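Local coordinates for protein Hcp1 family type VI secretion system effector (Salmonella typhimurium, PDB 5XHH) that probably assembles into ring-shaped hexamers that stack into the inner tube of the type VI secretion system and carry effectors, at residues I5-D10 / A82-R87; S29-I34 / N55-H60; L104-V109 / V125-S130. All blocks are in the same frame, centred on the assembly; numbering follows the deposited sequence.

All three contacts are antiparallel strand pairings of one small β-barrel. Contact 1 belongs to one sheet; contacts 2 and 3 belong to the other and are joined where segment 55-60 lies beside segment 125-130, with L56 N 2.8 Å from L127 O and F58 O 2.9 Å from V125 N. Contact 1 lies about 12 Å from contact 2 and 14 Å from contact 3, centre to centre, yet its core-facing side chains meet both. L7 CD2 approaches F58 CE2 to 3.5 Å, I5, L84 and M86 pack on W30, and I9 CD1 lies 4.1 Å from L127 CD1. Their inward-facing side chains together contribute to the hydrophobic interior between the two sheets.

Contact 1 (I5-D10 / A82-R87); sequences IFLKID and AILVMR
F6 sets the edge of its ring against the flat face of the R87 guanidinium, with F6 CE2 3.7 Å from R87 CZ and over the centre of that group. The two planes are turned 74° apart, and R87 NE lies in the plane of the ring, so the charged group meets the ring edge and does not stack on its face. R87 CG sits between its own backbone N and carbonyl carbon (chi1 79°), which brings the extended arginine chain back across to F6.

On the other side of the sheet the side chains that meet are mainly apolar. I5 lies alongside L84 and M86, its CG2 branch 3.7 Å from L84 CD2 and its CG1 branch 4.0 Å from M86 CG. L7 CD1 packs 3.9 Å from L84 CB and also rests near the I83 carbonyl, while A82 CB, the small partner of I9, lies 4.3 Å from I9 CG1.

Between these two layers the backbones are joined by paired bonds. F6 and V85 exchange N-H and C=O reciprocally, each at 2.9 Å from N to O, as do K8 and I83.

Further out, salt bridges from D18 and D4 hold R87 in place, and H21 stacks on the F6 ring. The side chains of I5, L7 and L84 meet W30, L56 and F58 of the opposing sheet. Strand 3-9 is thus paired with strand 79-88, distant in sequence, in the regular antiparallel register of the β-barrel characteristic of Hcp proteins.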
loop_
_atom_site.group_PDB
_atom_site.type_symbol
_atom_site.label_atom_id
_atom_site.label_comp_id
_atom_site.label_asym_id
_atom_site.label_seq_id
_atom_site.Cartn_x
_atom_site.Cartn_y
_atom_site.Cartn_z
ATOM N N ILE A 5 6.825 0.070 9.342
ATOM C CA ILE A 5 5.990 -0.243 8.190
ATOM C C ILE A 5 6.774 0.145 6.946
ATOM O O ILE A 5 7.238 1.286 6.838
ATOM C CB ILE A 5 4.643 0.513 8.229
ATOM C CG1 ILE A 5 3.960 0.360 9.604
ATOM C CG2 ILE A 5 3.724 0.014 7.126
ATOM C CD1 ILE A 5 2.796 1.334 9.849
ATOM N N PHE A 6 6.913 -0.785 6.008
ATOM C CA PHE A 6 7.662 -0.554 4.783
ATOM C C PHE A 6 6.776 -0.843 3.583
ATOM O O PHE A 6 5.976 -1.787 3.603
ATOM C CB PHE A 6 8.924 -1.431 4.728
ATOM C CG PHE A 6 9.849 -1.208 5.881
ATOM C CD1 PHE A 6 10.674 -0.111 5.909
ATOM C CD2 PHE A 6 9.875 -2.092 6.955
ATOM C CE1 PHE A 6 11.528 0.103 6.976
ATOM C CE2 PHE A 6 10.722 -1.886 8.026
ATOM C CZ PHE A 6 11.556 -0.790 8.031
ATOM N N LEU A 7 6.908 -0.019 2.547
ATOM C CA LEU A 7 6.179 -0.209 1.304
ATOM C C LEU A 7 7.175 -0.211 0.157
ATOM O O LEU A 7 7.834 0.798 -0.104
ATOM C CB LEU A 7 5.114 0.864 1.095
ATOM C CG LEU A 7 4.287 0.670 -0.176
ATOM C CD1 LEU A 7 3.646 -0.712 -0.185
ATOM C CD2 LEU A 7 3.220 1.756 -0.317
ATOM N N LYS A 8 7.286 -1.350 -0.511
ATOM C CA LYS A 8 8.161 -1.532 -1.654
ATOM C C LYS A 8 7.306 -1.425 -2.909
ATOM O O LYS A 8 6.449 -2.276 -3.152
ATOM C CB LYS A 8 8.858 -2.886 -1.572
ATOM C CG LYS A 8 9.779 -3.176 -2.757
ATOM C CD LYS A 8 10.061 -4.663 -2.899
ATOM C CE LYS A 8 11.165 -4.905 -3.924
ATOM N NZ LYS A 8 11.174 -6.303 -4.391
ATOM N N ILE A 9 7.540 -0.393 -3.714
ATOM C CA ILE A 9 6.798 -0.178 -4.946
ATOM C C ILE A 9 7.742 -0.352 -6.130
ATOM O O ILE A 9 8.774 0.324 -6.208
ATOM C CB ILE A 9 6.145 1.213 -4.978
ATOM C CG1 ILE A 9 5.226 1.409 -3.766
ATOM C CG2 ILE A 9 5.361 1.380 -6.273
ATOM C CD1 ILE A 9 4.596 2.782 -3.716
ATOM N N ASP A 10 7.385 -1.248 -7.053
ATOM C CA ASP A 10 8.186 -1.430 -8.262
ATOM C C ASP A 10 8.362 -0.095 -8.977
ATOM O O ASP A 10 7.390 0.625 -9.220
ATOM C CB ASP A 10 7.526 -2.436 -9.206
ATOM C CG ASP A 10 7.682 -3.873 -8.756
ATOM O OD1 ASP A 10 8.451 -4.141 -7.816
ATOM O OD2 ASP A 10 7.049 -4.746 -9.384
ATOM N N ALA A 82 3.521 -4.305 -5.407
ATOM C CA ALA A 82 3.938 -3.532 -4.248
ATOM C C ALA A 82 3.802 -4.424 -3.027
ATOM O O ALA A 82 2.875 -5.220 -2.949
ATOM C CB ALA A 82 3.089 -2.262 -4.064
ATOM N N ILE A 83 4.718 -4.289 -2.076
ATOM C CA ILE A 83 4.746 -5.153 -0.906
ATOM C C ILE A 83 4.732 -4.275 0.329
ATOM O O ILE A 83 5.620 -3.435 0.510
ATOM C CB ILE A 83 5.974 -6.073 -0.891
ATOM C CG1 ILE A 83 6.023 -6.916 -2.165
ATOM C CG2 ILE A 83 5.929 -6.945 0.347
ATOM C CD1 ILE A 83 7.291 -7.774 -2.303
ATOM N N LEU A 84 3.734 -4.469 1.177
ATOM C CA LEU A 84 3.590 -3.724 2.413
ATOM C C LEU A 84 3.899 -4.684 3.549
ATOM O O LEU A 84 3.268 -5.735 3.660
ATOM C CB LEU A 84 2.179 -3.137 2.529
ATOM C CG LEU A 84 1.907 -2.056 3.578
ATOM C CD1 LEU A 84 0.467 -1.549 3.460
ATOM C CD2 LEU A 84 2.147 -2.576 4.981
ATOM N N VAL A 85 4.854 -4.316 4.393
ATOM C CA VAL A 85 5.301 -5.156 5.492
ATOM C C VAL A 85 5.201 -4.361 6.791
ATOM O O VAL A 85 5.572 -3.187 6.836
ATOM C CB VAL A 85 6.741 -5.644 5.256
ATOM C CG1 VAL A 85 7.380 -6.016 6.555
ATOM C CG2 VAL A 85 6.753 -6.820 4.253
ATOM N N MET A 86 4.700 -5.003 7.842
ATOM C CA MET A 86 4.611 -4.398 9.162
ATOM C C MET A 86 5.243 -5.326 10.186
ATOM O O MET A 86 4.972 -6.543 10.189
ATOM C CB MET A 86 3.154 -4.102 9.524
ATOM C CG MET A 86 2.950 -3.282 10.776
ATOM S SD MET A 86 1.284 -2.573 10.753
ATOM C CE MET A 86 1.254 -1.771 12.364
ATOM N N ARG A 87 6.058 -4.734 11.066
ATOM C CA ARG A 87 6.732 -5.461 12.131
ATOM C C ARG A 87 6.788 -4.622 13.400
ATOM O O ARG A 87 6.776 -3.391 13.356
ATOM C CB ARG A 87 8.166 -5.840 11.734
ATOM C CG ARG A 87 9.136 -4.690 11.866
ATOM C CD ARG A 87 10.523 -4.995 11.305
ATOM N NE ARG A 87 11.386 -3.816 11.407
ATOM C CZ ARG A 87 12.499 -3.635 10.704
ATOM N NH1 ARG A 87 12.900 -4.550 9.834
ATOM N NH2 ARG A 87 13.211 -2.531 10.871
#

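Contact 2 (S29-I34 / N55-H60); sequences SWRWNI and NLDFDH
S29 meets D59 through both backbone and solvent. Its carbonyl accepts D59 N, while S29 OG lies 2.9 Å from a water that donates to D59 OD2. That carboxylate has a stronger partner in R122, with which it forms a salt bridge.

At W30 the side chains turn to the opposite face of the sheet. W30 CB lies 4.0 Å from F58 CB, and W30 CA points its hydrogen at D57 O. The indole itself swings away from strand 56-60, toward L84 and M86 of the facing sheet, and Y99 meets it with planes steeply inclined.

R31 carries the polar part of the contact. Its N-H and C=O form two backbone bonds with D57, both nearly straight at the carbonyl. The side chain bends at chi2 (-80°) and chi3 (-51°), curling back alongside D57 until R31 CD lies 3.5 Å from D57 CB. This curl delivers R31 NH2 to D57 OD1 at 2.8 Å, a salt bridge approached from well above the carboxylate plane; guanidinium and carboxylate are 83° apart. The other terminal nitrogen, R31 NH1, donates to S29 OG at 2.9 Å, so one guanidinium ties a residue of its own strand to one of the partner strand.

W32, beyond the regular pairing, places its CB 3.5 Å from N55 O and its CD1 4.0 Å from L56 CD1. Its ring meets Y99 edge to face.

The chemistry is therefore divided by the sheet. Aromatic and aliphatic groups line the side turned to the barrel interior, whereas serine, arginine and aspartate form a polar row on the other, joined across both strands by the salt bridge and the water. Because the R31-D57 bridge lies at the surface, its charge attraction is probably modest.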
loop_
_atom_site.group_PDB
_atom_site.type_symbol
_atom_site.label_atom_id
_atom_site.label_comp_id
_atom_site.label_asym_id
_atom_site.label_seq_id
_atom_site.Cartn_x
_atom_site.Cartn_y
_atom_site.Cartn_z
ATOM N N SER A 29 1.158 5.353 8.231
ATOM C CA SER A 29 -0.095 4.650 8.482
ATOM C C SER A 29 -0.697 4.242 7.143
ATOM O O SER A 29 -0.305 4.747 6.091
ATOM C CB SER A 29 -1.079 5.517 9.273
ATOM O OG SER A 29 -1.560 6.584 8.491
ATOM N N TRP A 30 -1.684 3.349 7.197
ATOM C CA TRP A 30 -2.240 2.752 5.984
ATOM C C TRP A 30 -3.588 2.143 6.324
ATOM O O TRP A 30 -3.843 1.788 7.471
ATOM C CB TRP A 30 -1.304 1.684 5.400
ATOM C CG TRP A 30 -1.071 0.557 6.353
ATOM C CD1 TRP A 30 -0.042 0.427 7.238
ATOM C CD2 TRP A 30 -1.907 -0.594 6.535
ATOM N NE1 TRP A 30 -0.182 -0.727 7.959
ATOM C CE2 TRP A 30 -1.328 -1.371 7.556
ATOM C CE3 TRP A 30 -3.097 -1.036 5.938
ATOM C CZ2 TRP A 30 -1.888 -2.587 7.988
ATOM C CZ3 TRP A 30 -3.666 -2.249 6.380
ATOM C CH2 TRP A 30 -3.053 -3.004 7.386
ATOM N N ARG A 31 -4.437 2.002 5.310
ATOM C CA ARG A 31 -5.711 1.315 5.481
ATOM C C ARG A 31 -6.273 0.928 4.117
ATOM O O ARG A 31 -5.965 1.543 3.094
ATOM C CB ARG A 31 -6.725 2.172 6.260
ATOM C CG ARG A 31 -7.325 3.351 5.504
ATOM C CD ARG A 31 -6.365 4.536 5.484
ATOM N NE ARG A 31 -5.866 4.887 6.813
ATOM C CZ ARG A 31 -4.787 5.634 7.032
ATOM N NH1 ARG A 31 -4.398 5.899 8.270
ATOM N NH2 ARG A 31 -4.087 6.106 6.011
ATOM N N TRP A 32 -7.112 -0.105 4.134
ATOM C CA TRP A 32 -7.888 -0.558 2.984
ATOM C C TRP A 32 -8.970 -1.478 3.527
ATOM O O TRP A 32 -8.909 -1.902 4.681
ATOM C CB TRP A 32 -7.015 -1.267 1.935
ATOM C CG TRP A 32 -6.323 -2.550 2.404
ATOM C CD1 TRP A 32 -5.162 -2.643 3.105
ATOM C CD2 TRP A 32 -6.753 -3.907 2.164
ATOM N NE1 TRP A 32 -4.841 -3.968 3.329
ATOM C CE2 TRP A 32 -5.801 -4.762 2.762
ATOM C CE3 TRP A 32 -7.850 -4.473 1.516
ATOM C CZ2 TRP A 32 -5.914 -6.154 2.723
ATOM C CZ3 TRP A 32 -7.958 -5.859 1.464
ATOM C CH2 TRP A 32 -6.999 -6.682 2.070
ATOM N N ASN A 33 -9.983 -1.760 2.704
ATOM C CA ASN A 33 -10.979 -2.730 3.136
ATOM C C ASN A 33 -11.589 -3.454 1.944
ATOM O O ASN A 33 -11.555 -2.987 0.805
ATOM C CB ASN A 33 -12.085 -2.102 4.020
ATOM C CG ASN A 33 -13.051 -1.210 3.259
ATOM O OD1 ASN A 33 -13.915 -1.687 2.513
ATOM N ND2 ASN A 33 -12.949 0.095 3.495
ATOM N N ILE A 34 -12.112 -4.639 2.242
ATOM C CA ILE A 34 -12.934 -5.412 1.329
ATOM C C ILE A 34 -14.351 -5.359 1.881
ATOM O O ILE A 34 -14.549 -5.246 3.096
ATOM C CB ILE A 34 -12.405 -6.861 1.183
ATOM C CG1 ILE A 34 -13.204 -7.646 0.145
ATOM C CG2 ILE A 34 -12.406 -7.616 2.532
ATOM C CD1 ILE A 34 -12.721 -9.087 -0.036
ATOM N N ASN A 55 -9.135 1.410 -2.551
ATOM C CA ASN A 55 -7.709 1.633 -2.747
ATOM C C ASN A 55 -6.937 1.383 -1.448
ATOM O O ASN A 55 -7.484 1.395 -0.347
ATOM C CB ASN A 55 -7.454 3.060 -3.236
ATOM C CG ASN A 55 -8.061 3.318 -4.603
ATOM O OD1 ASN A 55 -8.295 2.383 -5.354
ATOM N ND2 ASN A 55 -8.328 4.587 -4.923
ATOM N N LEU A 56 -5.649 1.129 -1.593
ATOM C CA LEU A 56 -4.737 1.270 -0.471
ATOM C C LEU A 56 -4.500 2.755 -0.211
ATOM O O LEU A 56 -4.003 3.468 -1.089
ATOM C CB LEU A 56 -3.418 0.564 -0.773
ATOM C CG LEU A 56 -2.342 0.807 0.293
ATOM C CD1 LEU A 56 -2.736 0.190 1.662
ATOM C CD2 LEU A 56 -1.018 0.268 -0.179
ATOM N N ASP A 57 -4.870 3.227 0.981
ATOM C CA ASP A 57 -4.564 4.586 1.418
ATOM C C ASP A 57 -3.377 4.514 2.376
ATOM O O ASP A 57 -3.420 3.768 3.354
ATOM C CB ASP A 57 -5.795 5.218 2.084
ATOM C CG ASP A 57 -5.546 6.649 2.621
ATOM O OD1 ASP A 57 -4.564 6.886 3.352
ATOM O OD2 ASP A 57 -6.362 7.542 2.330
ATOM N N PHE A 58 -2.313 5.269 2.101
ATOM C CA PHE A 58 -1.202 5.307 3.044
ATOM C C PHE A 58 -0.668 6.727 3.176
ATOM O O PHE A 58 -0.902 7.582 2.322
ATOM C CB PHE A 58 -0.080 4.315 2.672
ATOM C CG PHE A 58 0.779 4.725 1.502
ATOM C CD1 PHE A 58 1.933 5.467 1.701
ATOM C CD2 PHE A 58 0.475 4.313 0.226
ATOM C CE1 PHE A 58 2.738 5.841 0.630
ATOM C CE2 PHE A 58 1.285 4.668 -0.853
ATOM C CZ PHE A 58 2.418 5.427 -0.644
ATOM N N ASP A 59 0.048 6.960 4.272
ATOM C CA ASP A 59 0.653 8.253 4.594
ATOM C C ASP A 59 2.163 8.064 4.705
ATOM O O ASP A 59 2.632 7.053 5.249
ATOM C CB ASP A 59 0.083 8.803 5.925
ATOM C CG ASP A 59 0.428 10.278 6.178
ATOM O OD1 ASP A 59 0.869 11.015 5.257
ATOM O OD2 ASP A 59 0.249 10.708 7.336
ATOM N N HIS A 60 2.931 9.013 4.176
ATOM C CA HIS A 60 4.360 8.985 4.452
ATOM C C HIS A 60 4.864 10.420 4.517
ATOM O O HIS A 60 4.183 11.354 4.083
ATOM C CB HIS A 60 5.129 8.168 3.398
ATOM C CG HIS A 60 5.178 8.817 2.045
ATOM N ND1 HIS A 60 6.345 8.940 1.317
ATOM C CD2 HIS A 60 4.210 9.399 1.300
ATOM C CE1 HIS A 60 6.089 9.570 0.185
ATOM N NE2 HIS A 60 4.802 9.860 0.151
HETATM O O HOH W 1 -0.798 9.246 9.426
#

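Contact 3 (L104-V109 / V125-S130); sequences LIVAVV and VELSFS
V106 lies alongside L127, its CG2 methyl 3.7 Å from L127 CD2, the two side chains pointing the same way into the protein interior. L127 reaches in the other direction too, with CB 4.0 Å from L104 CD2. L104 then slants across the start of F129, putting L104 CG 3.8 Å from F129 CB, while the phenyl ring leads off elsewhere to meet F101.

The opposite face of the hairpin carries I105, V108, E126 and S128. V108 and E126 run side by side, with V108 CB 3.8 Å from E126 CB, and V108 CG2 continues along the glutamate as far as its carboxylate. E126 CG is anti to its carbonyl carbon (chi1 -68°) and the chain beyond is extended, carrying the carboxylate out along V108, where OE1 accepts a hydrogen bond from N55 ND2 on its other side.

The pairing is interrupted between V106 and V108 by a classic β bulge. E126 O takes both A107 N, at 2.7 Å, and V108 N, at 3.2 Å, from the same face of its carbonyl plane. A107, with psi near -31°, is the extra residue on this strand, and beyond it V108 O accepts E126 N at 2.9 Å. The bulge shifts the register by one residue, and the strand directions are 150° apart, less than fully antiparallel. Upstream, I105 and S128 exchange backbone bonds in the usual reciprocal way.

The hairpin of strands 104-113 and 121-129 forms one border of its four-stranded sheet. Strand 51-61 flanks it on the side of strand 121-129, where F58 touches V125. Helix 66-75 packs on the V106 and V125 side through Y72, C73 and L69, and strand 79-88 meets L104 at I79 and A82.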
loop_
_atom_site.group_PDB
_atom_site.type_symbol
_atom_site.label_atom_id
_atom_site.label_comp_id
_atom_site.label_asym_id
_atom_site.label_seq_id
_atom_site.Cartn_x
_atom_site.Cartn_y
_atom_site.Cartn_z
ATOM N N LEU A 104 -1.183 -2.214 -9.941
ATOM C CA LEU A 104 -1.575 -1.014 -9.227
ATOM C C LEU A 104 -1.475 0.210 -10.127
ATOM O O LEU A 104 -0.676 0.250 -11.069
ATOM C CB LEU A 104 -0.705 -0.804 -7.980
ATOM C CG LEU A 104 -0.699 -1.935 -6.946
ATOM C CD1 LEU A 104 0.454 -2.951 -7.190
ATOM C CD2 LEU A 104 -0.669 -1.379 -5.510
ATOM N N ILE A 105 -2.308 1.203 -9.814
ATOM C CA ILE A 105 -2.233 2.547 -10.370
ATOM C C ILE A 105 -2.210 3.529 -9.205
ATOM O O ILE A 105 -2.881 3.312 -8.188
ATOM C CB ILE A 105 -3.428 2.836 -11.305
ATOM C CG1 ILE A 105 -3.369 1.948 -12.554
ATOM C CG2 ILE A 105 -3.444 4.285 -11.746
ATOM C CD1 ILE A 105 -4.597 2.090 -13.430
ATOM N N VAL A 106 -1.437 4.605 -9.342
ATOM C CA VAL A 106 -1.448 5.676 -8.347
ATOM C C VAL A 106 -2.668 6.546 -8.615
ATOM O O VAL A 106 -2.721 7.255 -9.620
ATOM C CB VAL A 106 -0.161 6.504 -8.382
ATOM C CG1 VAL A 106 -0.163 7.513 -7.232
ATOM C CG2 VAL A 106 1.061 5.589 -8.281
ATOM N N ALA A 107 -3.651 6.504 -7.711
ATOM C CA ALA A 107 -4.898 7.206 -7.982
ATOM C C ALA A 107 -4.940 8.594 -7.359
ATOM O O ALA A 107 -5.608 9.481 -7.908
ATOM C CB ALA A 107 -6.099 6.395 -7.478
ATOM N N VAL A 108 -4.267 8.793 -6.224
ATOM C CA VAL A 108 -4.295 10.078 -5.517
ATOM C C VAL A 108 -2.924 10.348 -4.922
ATOM O O VAL A 108 -2.329 9.456 -4.307
ATOM C CB VAL A 108 -5.347 10.123 -4.381
ATOM C CG1 VAL A 108 -5.225 11.423 -3.603
ATOM C CG2 VAL A 108 -6.755 9.980 -4.915
ATOM N N VAL A 109 -2.426 11.580 -5.082
ATOM C CA VAL A 109 -1.248 12.044 -4.361
ATOM C C VAL A 109 -1.569 13.405 -3.748
ATOM O O VAL A 109 -1.929 14.346 -4.462
ATOM C CB VAL A 109 0.008 12.123 -5.256
ATOM C CG1 VAL A 109 1.236 12.410 -4.408
ATOM C CG2 VAL A 109 0.217 10.808 -6.008
ATOM N N VAL A 125 -1.450 9.092 -0.042
ATOM C CA VAL A 125 -1.368 8.456 -1.347
ATOM C C VAL A 125 -2.417 7.358 -1.409
ATOM O O VAL A 125 -2.599 6.601 -0.450
ATOM C CB VAL A 125 0.035 7.861 -1.604
ATOM C CG1 VAL A 125 0.104 7.227 -2.994
ATOM C CG2 VAL A 125 1.114 8.919 -1.423
ATOM N N GLU A 126 -3.103 7.267 -2.533
ATOM C CA GLU A 126 -3.989 6.155 -2.800
ATOM C C GLU A 126 -3.489 5.416 -4.026
ATOM O O GLU A 126 -3.198 6.045 -5.059
ATOM C CB GLU A 126 -5.417 6.617 -3.006
ATOM C CG GLU A 126 -6.062 7.176 -1.757
ATOM C CD GLU A 126 -7.502 7.555 -2.018
ATOM O OE1 GLU A 126 -8.098 6.948 -2.933
ATOM O OE2 GLU A 126 -8.029 8.449 -1.321
ATOM N N LEU A 127 -3.396 4.088 -3.888
ATOM C CA LEU A 127 -3.025 3.166 -4.952
ATOM C C LEU A 127 -4.174 2.195 -5.154
ATOM O O LEU A 127 -4.590 1.512 -4.210
ATOM C CB LEU A 127 -1.758 2.385 -4.610
ATOM C CG LEU A 127 -0.504 3.078 -4.093
ATOM C CD1 LEU A 127 0.519 2.033 -3.702
ATOM C CD2 LEU A 127 0.063 4.043 -5.119
ATOM N N SER A 128 -4.694 2.131 -6.368
ATOM C CA SER A 128 -5.652 1.083 -6.651
ATOM C C SER A 128 -4.891 -0.195 -6.956
ATOM O O SER A 128 -3.766 -0.158 -7.449
ATOM C CB SER A 128 -6.549 1.469 -7.822
ATOM O OG SER A 128 -5.770 1.543 -8.991
ATOM N N PHE A 129 -5.492 -1.332 -6.614
ATOM C CA PHE A 129 -4.884 -2.621 -6.900
ATOM C C PHE A 129 -5.978 -3.596 -7.307
ATOM O O PHE A 129 -7.114 -3.510 -6.831
ATOM C CB PHE A 129 -4.094 -3.172 -5.690
ATOM C CG PHE A 129 -4.925 -3.344 -4.449
ATOM C CD1 PHE A 129 -5.060 -2.306 -3.542
ATOM C CD2 PHE A 129 -5.578 -4.534 -4.192
ATOM C CE1 PHE A 129 -5.832 -2.455 -2.394
ATOM C CE2 PHE A 129 -6.351 -4.693 -3.053
ATOM C CZ PHE A 129 -6.477 -3.643 -2.146
ATOM N N SER A 130 -5.638 -4.525 -8.188
ATOM C CA SER A 130 -6.633 -5.516 -8.555
ATOM C C SER A 130 -6.497 -6.826 -7.792
ATOM O O SER A 130 -7.475 -7.570 -7.728
ATOM C CB SER A 130 -6.607 -5.771 -10.067
ATOM O OG SER A 130 -5.292 -5.861 -10.531
#